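Local coordinates for protein gamma-glutamyltranspeptidase (Streptomyces lincolnensis, PDB 6J3A) that probably acts as a gamma-glutamyltranspeptidase-like enzyme of the Ntn-hydrolase superfamily, transferring or hydrolysing gamma-glutamyl groups, at residues 315-320 with 478-483; 74-79 with 274-279; 334-339 with 355-360. All blocks are in the same frame, centred on the assembly; numbering follows the deposited sequence.

Contact 1 of 3, residues 315-320 with 478-483; sequences DREAWY and RPRTTL
A buried salt bridge beside two arginines in close approach, Arg480 with Glu317 and Arg316, joins the C-terminal end of helix 299-319 to the loop that precedes strand 486-490. That loop runs on into Thr481-Thr482, which probably matches the serine pair of the gamma-glutamyl pocket in characterised relatives. The Arg480 chain starts with CG anti to the backbone N (chi1 -161°), then bends twice and crosses the Glu317 and Arg316 side chains at about a right angle. NH1 of Arg480 lies 2.6 Å from OE1 of Glu317, but the N-H points poorly at the oxygen, giving a short salt bridge with a weak hydrogen bond. The carboxylate meets the edge of the guanidinium, the two planes turned 76° apart. The other oxygen, OE2 of Glu317, accepts from Trp464 NE1, which helps to fix the carboxylate's rotation. NH2 of Arg480 lies over the guanidinium of Arg316. The guanidinium planes are inclined by 28° and overlap at the rim, where Arg480 NH2 is 3.4 Å from Arg316 NH1; both are donors and no hydrogen bond links them. Such closeness of like charges is probably tolerated because each has an acid: Glu317 for Arg480, and Asp504 for Arg316 NH2. Arg480 NE is buried without a polar partner. Nearer the backbone, CB of Tyr320 rests 4.0 Å from CG of Arg480. A glutamate here sets a negative charge beside two buried arginines, and arginine is long enough to span from loop to helix. Tyr320, the first residue to leave the helix, hydrogen-bonds through OH to Gln284 and touches Pro280, while Arg316 packs on Val281; helix 280-288 thus flanks the contact.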
# COMPACT_ATOMS: atom_id res chain seq x y z
N ASP A 315 13.53 -30.47 -18.36
CA ASP A 315 12.35 -31.32 -18.56
C ASP A 315 11.22 -30.52 -19.18
O ASP A 315 10.52 -31.03 -20.05
CB ASP A 315 11.90 -31.97 -17.23
CG ASP A 315 12.63 -33.29 -16.92
OD1 ASP A 315 13.37 -33.82 -17.78
OD2 ASP A 315 12.42 -33.81 -15.79
N ARG A 316 11.06 -29.27 -18.75
CA ARG A 316 10.12 -28.34 -19.38
C ARG A 316 10.34 -28.21 -20.89
O ARG A 316 9.40 -28.34 -21.69
CB ARG A 316 10.22 -26.96 -18.73
CG ARG A 316 9.20 -25.96 -19.25
CD ARG A 316 9.55 -24.53 -18.88
NE ARG A 316 10.50 -23.93 -19.81
CZ ARG A 316 10.79 -22.63 -19.89
NH1 ARG A 316 11.67 -22.19 -20.78
NH2 ARG A 316 10.19 -21.75 -19.09
N GLU A 317 11.58 -27.96 -21.28
CA GLU A 317 11.96 -27.82 -22.68
C GLU A 317 11.75 -29.09 -23.50
O GLU A 317 11.24 -29.04 -24.63
CB GLU A 317 13.43 -27.40 -22.79
CG GLU A 317 13.85 -27.01 -24.20
CD GLU A 317 12.95 -25.94 -24.80
OE1 GLU A 317 12.74 -24.92 -24.12
OE2 GLU A 317 12.44 -26.14 -25.91
N ALA A 318 12.20 -30.20 -22.94
CA ALA A 318 12.08 -31.52 -23.58
C ALA A 318 10.65 -32.02 -23.71
O ALA A 318 10.29 -32.58 -24.74
CB ALA A 318 12.92 -32.54 -22.83
N TRP A 319 9.85 -31.84 -22.66
CA TRP A 319 8.58 -32.55 -22.53
C TRP A 319 7.32 -31.69 -22.62
O TRP A 319 6.26 -32.21 -22.97
CB TRP A 319 8.58 -33.39 -21.25
CG TRP A 319 9.71 -34.38 -21.24
CD1 TRP A 319 10.82 -34.37 -20.43
CD2 TRP A 319 9.86 -35.49 -22.12
NE1 TRP A 319 11.64 -35.42 -20.74
CE2 TRP A 319 11.08 -36.12 -21.78
CE3 TRP A 319 9.08 -36.02 -23.16
CZ2 TRP A 319 11.54 -37.26 -22.45
CZ3 TRP A 319 9.54 -37.14 -23.83
CH2 TRP A 319 10.75 -37.75 -23.47
N TYR A 320 7.41 -30.39 -22.33
CA TYR A 320 6.18 -29.56 -22.20
C TYR A 320 5.74 -29.01 -23.53
O TYR A 320 6.54 -28.79 -24.44
CB TYR A 320 6.34 -28.39 -21.23
CG TYR A 320 6.51 -28.74 -19.76
CD1 TYR A 320 7.09 -29.95 -19.34
CD2 TYR A 320 6.14 -27.81 -18.78
CE1 TYR A 320 7.27 -30.22 -17.99
CE2 TYR A 320 6.33 -28.09 -17.43
CZ TYR A 320 6.90 -29.29 -17.04
OH TYR A 320 7.08 -29.57 -15.71
N ARG A 478 -2.13 -24.77 -28.30
CA ARG A 478 -1.57 -23.65 -27.56
C ARG A 478 -0.06 -23.67 -27.66
O ARG A 478 0.54 -24.74 -27.62
CB ARG A 478 -1.88 -23.68 -26.07
CG ARG A 478 -3.35 -23.62 -25.70
CD ARG A 478 -3.85 -25.01 -25.43
NE ARG A 478 -4.63 -25.11 -24.21
CZ ARG A 478 -4.78 -26.23 -23.50
NH1 ARG A 478 -5.51 -26.21 -22.41
NH2 ARG A 478 -4.22 -27.38 -23.86
N PRO A 479 0.56 -22.50 -27.75
CA PRO A 479 1.99 -22.50 -27.54
C PRO A 479 2.30 -22.79 -26.08
O PRO A 479 1.44 -22.62 -25.19
CB PRO A 479 2.40 -21.08 -27.91
CG PRO A 479 1.20 -20.26 -27.60
CD PRO A 479 0.02 -21.13 -27.86
N ARG A 480 3.53 -23.21 -25.84
CA ARG A 480 3.99 -23.45 -24.49
C ARG A 480 4.21 -22.12 -23.79
O ARG A 480 5.21 -21.45 -24.01
CB ARG A 480 5.27 -24.28 -24.53
CG ARG A 480 5.60 -24.97 -23.23
CD ARG A 480 6.83 -24.36 -22.63
NE ARG A 480 8.04 -24.78 -23.32
CZ ARG A 480 9.14 -24.05 -23.48
NH1 ARG A 480 10.18 -24.58 -24.12
NH2 ARG A 480 9.23 -22.79 -23.01
N THR A 481 3.26 -21.75 -22.93
CA THR A 481 3.14 -20.37 -22.43
C THR A 481 3.83 -20.18 -21.07
O THR A 481 3.79 -21.08 -20.22
CB THR A 481 1.65 -19.92 -22.40
OG1 THR A 481 1.57 -18.51 -22.17
CG2 THR A 481 0.83 -20.66 -21.35
N THR A 482 4.49 -19.03 -20.89
CA THR A 482 5.19 -18.73 -19.62
C THR A 482 4.25 -18.35 -18.46
O THR A 482 4.66 -18.39 -17.30
CB THR A 482 6.23 -17.61 -19.78
OG1 THR A 482 5.66 -16.51 -20.51
CG2 THR A 482 7.46 -18.14 -20.50
N LEU A 483 3.01 -18.02 -18.79
CA LEU A 483 2.02 -17.52 -17.84
C LEU A 483 1.60 -18.62 -16.88
O LEU A 483 1.08 -19.65 -17.31
CB LEU A 483 0.80 -16.99 -18.60
CG LEU A 483 1.10 -16.07 -19.79
CD1 LEU A 483 -0.19 -15.46 -20.31
CD2 LEU A 483 2.16 -15.00 -19.47

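Contact 2 of 3, residues 74-79 with 274-279; sequences VLCGQG and GPWSQG
Trp276 has CG wedged between its backbone N and carbonyl carbon (chi1 55°), which turns the indole toward strand 73-77, where Cys76, with SG anti to the backbone N (chi1 176°), reaches out to meet it. The result is a sulfur-aromatic contact: Cys76 SG stands over one face of the six-membered ring, 4.0 Å from its centroid and 21° off the normal. Val74 presents CG1 to the ring edge, 4.2 Å from Trp276 CZ2, and Gln78 adds its CB at 3.7 Å from CZ3 of the indole. The opposite face looks back on its own loop, a type I turn from Gly274 to Ser277, where Gly274 O and Ser277 CB lie. Ser277 OG binds Gly274 O at 2.8 Å and accepts Gly279 N, also at 2.8 Å, in a capping bond just before helix 280-288. A beta carbon on Gly279 would strike that hydroxyl, so glycine fits there. Replacing Trp276 by an alanine is likely to open a gap over Cys76 SG and leave Glu258 OE1 without its indole N-H. Arg478, of the loop before strand 486-490, makes a cation-pi contact with the same indole. Gln78 bends at chi2, and its amide is engaged elsewhere: OE1 with Thr481 OG1, NE2 with Gly79 O; by comparison with relatives it probably lies at the wall of the gamma-glutamyl pocket. The chemistry is that of a broad, electron-rich aromatic surface whose single N-H goes to Glu258, so that strand and turn are joined mainly by van der Waals and sulfur-aromatic contact, with no hydrogen bond directly between them.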
# COMPACT_ATOMS: atom_id res chain seq x y z
N VAL A 74 -8.98 -24.62 -13.18
CA VAL A 74 -8.23 -23.78 -14.12
C VAL A 74 -9.16 -23.33 -15.24
O VAL A 74 -9.90 -24.15 -15.78
CB VAL A 74 -7.03 -24.53 -14.75
CG1 VAL A 74 -6.42 -23.76 -15.91
CG2 VAL A 74 -5.96 -24.81 -13.72
N LEU A 75 -9.10 -22.05 -15.58
CA LEU A 75 -9.83 -21.49 -16.72
C LEU A 75 -8.80 -21.04 -17.75
O LEU A 75 -8.10 -20.05 -17.56
CB LEU A 75 -10.75 -20.34 -16.29
CG LEU A 75 -11.48 -19.56 -17.38
CD1 LEU A 75 -12.11 -20.45 -18.44
CD2 LEU A 75 -12.55 -18.69 -16.75
N CYS A 76 -8.71 -21.81 -18.84
CA CYS A 76 -7.71 -21.60 -19.86
C CYS A 76 -8.15 -20.51 -20.82
O CYS A 76 -9.09 -20.69 -21.60
CB CYS A 76 -7.46 -22.88 -20.65
SG CYS A 76 -6.29 -22.62 -22.01
N GLY A 77 -7.42 -19.40 -20.76
CA GLY A 77 -7.57 -18.31 -21.72
C GLY A 77 -6.32 -18.12 -22.55
O GLY A 77 -6.05 -17.01 -23.01
N GLN A 78 -5.52 -19.18 -22.70
CA GLN A 78 -4.43 -19.19 -23.65
C GLN A 78 -4.95 -19.67 -24.99
O GLN A 78 -5.43 -20.80 -25.11
CB GLN A 78 -3.31 -20.09 -23.16
CG GLN A 78 -2.20 -20.28 -24.17
CD GLN A 78 -1.50 -18.98 -24.49
OE1 GLN A 78 -0.80 -18.42 -23.65
NE2 GLN A 78 -1.72 -18.48 -25.71
N GLY A 79 -4.84 -18.82 -26.00
CA GLY A 79 -5.34 -19.14 -27.32
C GLY A 79 -4.41 -20.06 -28.09
O GLY A 79 -3.26 -20.29 -27.69
N GLY A 274 -1.89 -26.72 -16.32
CA GLY A 274 -1.32 -27.89 -17.00
C GLY A 274 -0.12 -27.60 -17.89
O GLY A 274 0.17 -26.44 -18.18
N PRO A 275 0.57 -28.66 -18.36
CA PRO A 275 1.88 -28.51 -19.03
C PRO A 275 1.88 -27.83 -20.41
O PRO A 275 2.96 -27.65 -20.99
CB PRO A 275 2.38 -29.95 -19.14
CG PRO A 275 1.15 -30.79 -19.15
CD PRO A 275 -0.00 -30.00 -18.57
N TRP A 276 0.70 -27.47 -20.92
CA TRP A 276 0.60 -26.44 -21.98
C TRP A 276 1.10 -25.05 -21.50
O TRP A 276 1.40 -24.17 -22.32
CB TRP A 276 -0.83 -26.33 -22.56
CG TRP A 276 -1.88 -26.08 -21.53
CD1 TRP A 276 -2.64 -27.02 -20.90
CD2 TRP A 276 -2.28 -24.81 -20.98
NE1 TRP A 276 -3.48 -26.43 -19.99
CE2 TRP A 276 -3.29 -25.07 -20.02
CE3 TRP A 276 -1.89 -23.48 -21.21
CZ2 TRP A 276 -3.91 -24.05 -19.29
CZ3 TRP A 276 -2.52 -22.46 -20.47
CH2 TRP A 276 -3.52 -22.76 -19.53
N SER A 277 1.15 -24.85 -20.18
CA SER A 277 1.91 -23.76 -19.58
C SER A 277 3.23 -24.31 -19.04
O SER A 277 3.43 -25.52 -19.02
CB SER A 277 1.10 -23.14 -18.44
OG SER A 277 1.15 -23.95 -17.28
N GLN A 278 4.12 -23.44 -18.58
CA GLN A 278 5.28 -23.87 -17.78
C GLN A 278 4.90 -24.23 -16.33
O GLN A 278 5.78 -24.62 -15.55
CB GLN A 278 6.39 -22.81 -17.76
CG GLN A 278 6.06 -21.52 -17.00
CD GLN A 278 7.27 -20.61 -16.76
OE1 GLN A 278 7.14 -19.40 -16.73
NE2 GLN A 278 8.45 -21.21 -16.55
N GLY A 279 3.63 -24.06 -15.97
CA GLY A 279 3.15 -24.23 -14.59
C GLY A 279 3.75 -25.38 -13.82
O GLY A 279 4.30 -25.18 -12.72

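Contact 3 of 3, residues 334-339 with 355-360; sequences AEYNAG and GSPGGR
Tyr336 reaches from helix 334-341 to the loop residues Gly355, Ser356 and Pro357, and its side chain makes every contact across the two segments. With CG anti to the backbone N (chi1 177°) the ring is carried off the helix to the loop, and chi2 of 69° turns an edge to it. Ser356 N lies in the ring plane at that edge, 3.9 Å from CE1 of Tyr336. The same CE1 comes within 3.6 Å of Pro357 N and 3.9 Å of Pro357 CD; ring and pyrrolidine run alongside each other in the same direction. Farther out, Tyr336 OH rests 3.4 Å from Gly355 CA. Any beta carbon on residue 355 would collide with this hydroxyl, which is consistent with glycine at this place. The loop holds its own shape: Ser356 OG donates to Arg360 O at 2.9 Å, and Gly359 N bonds to Ser356 O at 3.0 Å. Gly358 and Gly359 both take positive phi, a conformation that suits glycine. Tyrosine fits because it gives an apolar ring that the proline can lie against and still ends in a hydroxyl. That hydroxyl is bound to Asp315 OD2 of helix 299-319, whose OD1 takes Gly355 N. Around the pair, Leu331 of helix 328-331 touches both Tyr336 and Pro357, and Trp319 of helix 299-319 packs on the proline.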
# COMPACT_ATOMS: atom_id res chain seq x y z
N ALA A 334 7.84 -40.25 -7.42
CA ALA A 334 8.96 -40.33 -6.48
C ALA A 334 10.13 -41.09 -7.09
O ALA A 334 11.30 -40.69 -6.94
CB ALA A 334 8.50 -41.03 -5.21
N GLU A 335 9.80 -42.19 -7.76
CA GLU A 335 10.74 -43.03 -8.53
C GLU A 335 11.68 -42.19 -9.42
O GLU A 335 12.91 -42.23 -9.27
CB GLU A 335 9.93 -44.11 -9.31
CG GLU A 335 10.47 -44.62 -10.66
CD GLU A 335 11.69 -45.52 -10.55
OE1 GLU A 335 12.59 -45.27 -9.70
OE2 GLU A 335 11.76 -46.49 -11.35
N TYR A 336 11.07 -41.40 -10.30
CA TYR A 336 11.79 -40.55 -11.26
C TYR A 336 12.70 -39.51 -10.58
O TYR A 336 13.89 -39.37 -10.92
CB TYR A 336 10.76 -39.84 -12.14
CG TYR A 336 11.32 -38.88 -13.16
CD1 TYR A 336 12.06 -39.32 -14.24
CD2 TYR A 336 11.10 -37.51 -13.03
CE1 TYR A 336 12.57 -38.44 -15.17
CE2 TYR A 336 11.61 -36.62 -13.95
CZ TYR A 336 12.33 -37.09 -15.03
OH TYR A 336 12.84 -36.21 -15.95
N ASN A 337 12.12 -38.83 -9.60
CA ASN A 337 12.77 -37.72 -8.91
C ASN A 337 13.89 -38.16 -7.96
O ASN A 337 14.86 -37.42 -7.74
CB ASN A 337 11.70 -36.89 -8.20
CG ASN A 337 10.88 -36.07 -9.18
OD1 ASN A 337 11.37 -35.09 -9.73
ND2 ASN A 337 9.63 -36.48 -9.44
N ALA A 338 13.76 -39.38 -7.44
CA ALA A 338 14.83 -39.99 -6.65
C ALA A 338 16.07 -40.13 -7.52
O ALA A 338 17.18 -39.78 -7.11
CB ALA A 338 14.39 -41.35 -6.13
N GLY A 339 15.87 -40.61 -8.74
CA GLY A 339 16.94 -40.62 -9.73
C GLY A 339 17.50 -39.24 -10.00
O GLY A 339 18.71 -39.01 -9.90
N GLY A 355 15.55 -35.43 -18.44
CA GLY A 355 15.48 -36.82 -18.04
C GLY A 355 14.63 -37.65 -18.96
O GLY A 355 14.14 -37.18 -19.99
N SER A 356 14.45 -38.90 -18.52
CA SER A 356 13.79 -39.95 -19.28
C SER A 356 12.56 -40.55 -18.56
O SER A 356 12.58 -41.73 -18.18
CB SER A 356 14.81 -41.04 -19.64
OG SER A 356 15.52 -40.68 -20.81
N PRO A 357 11.49 -39.75 -18.39
CA PRO A 357 10.24 -40.27 -17.80
C PRO A 357 9.73 -41.53 -18.50
O PRO A 357 9.42 -41.48 -19.69
CB PRO A 357 9.24 -39.12 -17.98
CG PRO A 357 9.83 -38.25 -19.03
CD PRO A 357 11.31 -38.35 -18.84
N GLY A 358 9.66 -42.63 -17.76
CA GLY A 358 9.16 -43.91 -18.27
C GLY A 358 10.04 -44.57 -19.30
O GLY A 358 9.56 -45.35 -20.13
N GLY A 359 11.33 -44.25 -19.26
CA GLY A 359 12.29 -44.70 -20.27
C GLY A 359 12.28 -43.95 -21.61
O GLY A 359 13.12 -44.24 -22.47
N ARG A 360 11.37 -42.98 -21.78
CA ARG A 360 11.27 -42.23 -23.04
C ARG A 360 12.53 -41.40 -23.29
O ARG A 360 13.09 -40.83 -22.36
CB ARG A 360 10.03 -41.32 -23.04
CG ARG A 360 8.72 -42.06 -23.25
CD ARG A 360 7.55 -41.10 -23.49
NE ARG A 360 6.31 -41.59 -22.87
CZ ARG A 360 6.10 -41.67 -21.55
NH1 ARG A 360 4.95 -42.14 -21.10
NH2 ARG A 360 7.04 -41.31 -20.67

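How the contacts relate
Contact 1 sits between the other two, its centre about 10 Å from that of contact 2 and 18 Å from that of contact 3. Contacts 2 and 3 do not meet; their nearest atoms are about 11 Å apart. Thr481 links the first pair through probable backbone hydrogen bonds, its O 2.9 Å from Gln278 N and its N 3.1 Å from Trp276 O. Helix 299-319 of contact 1 reaches contact 3 through Asp315 and Trp319, with Trp319 CH2 3.7 Å from Arg360 CB. Contact 3 is nested within the loop closed by contact 1. The likely match of Thr481-Thr482 to relatives would place contacts 1 and 2 near the gamma-glutamyl pocket.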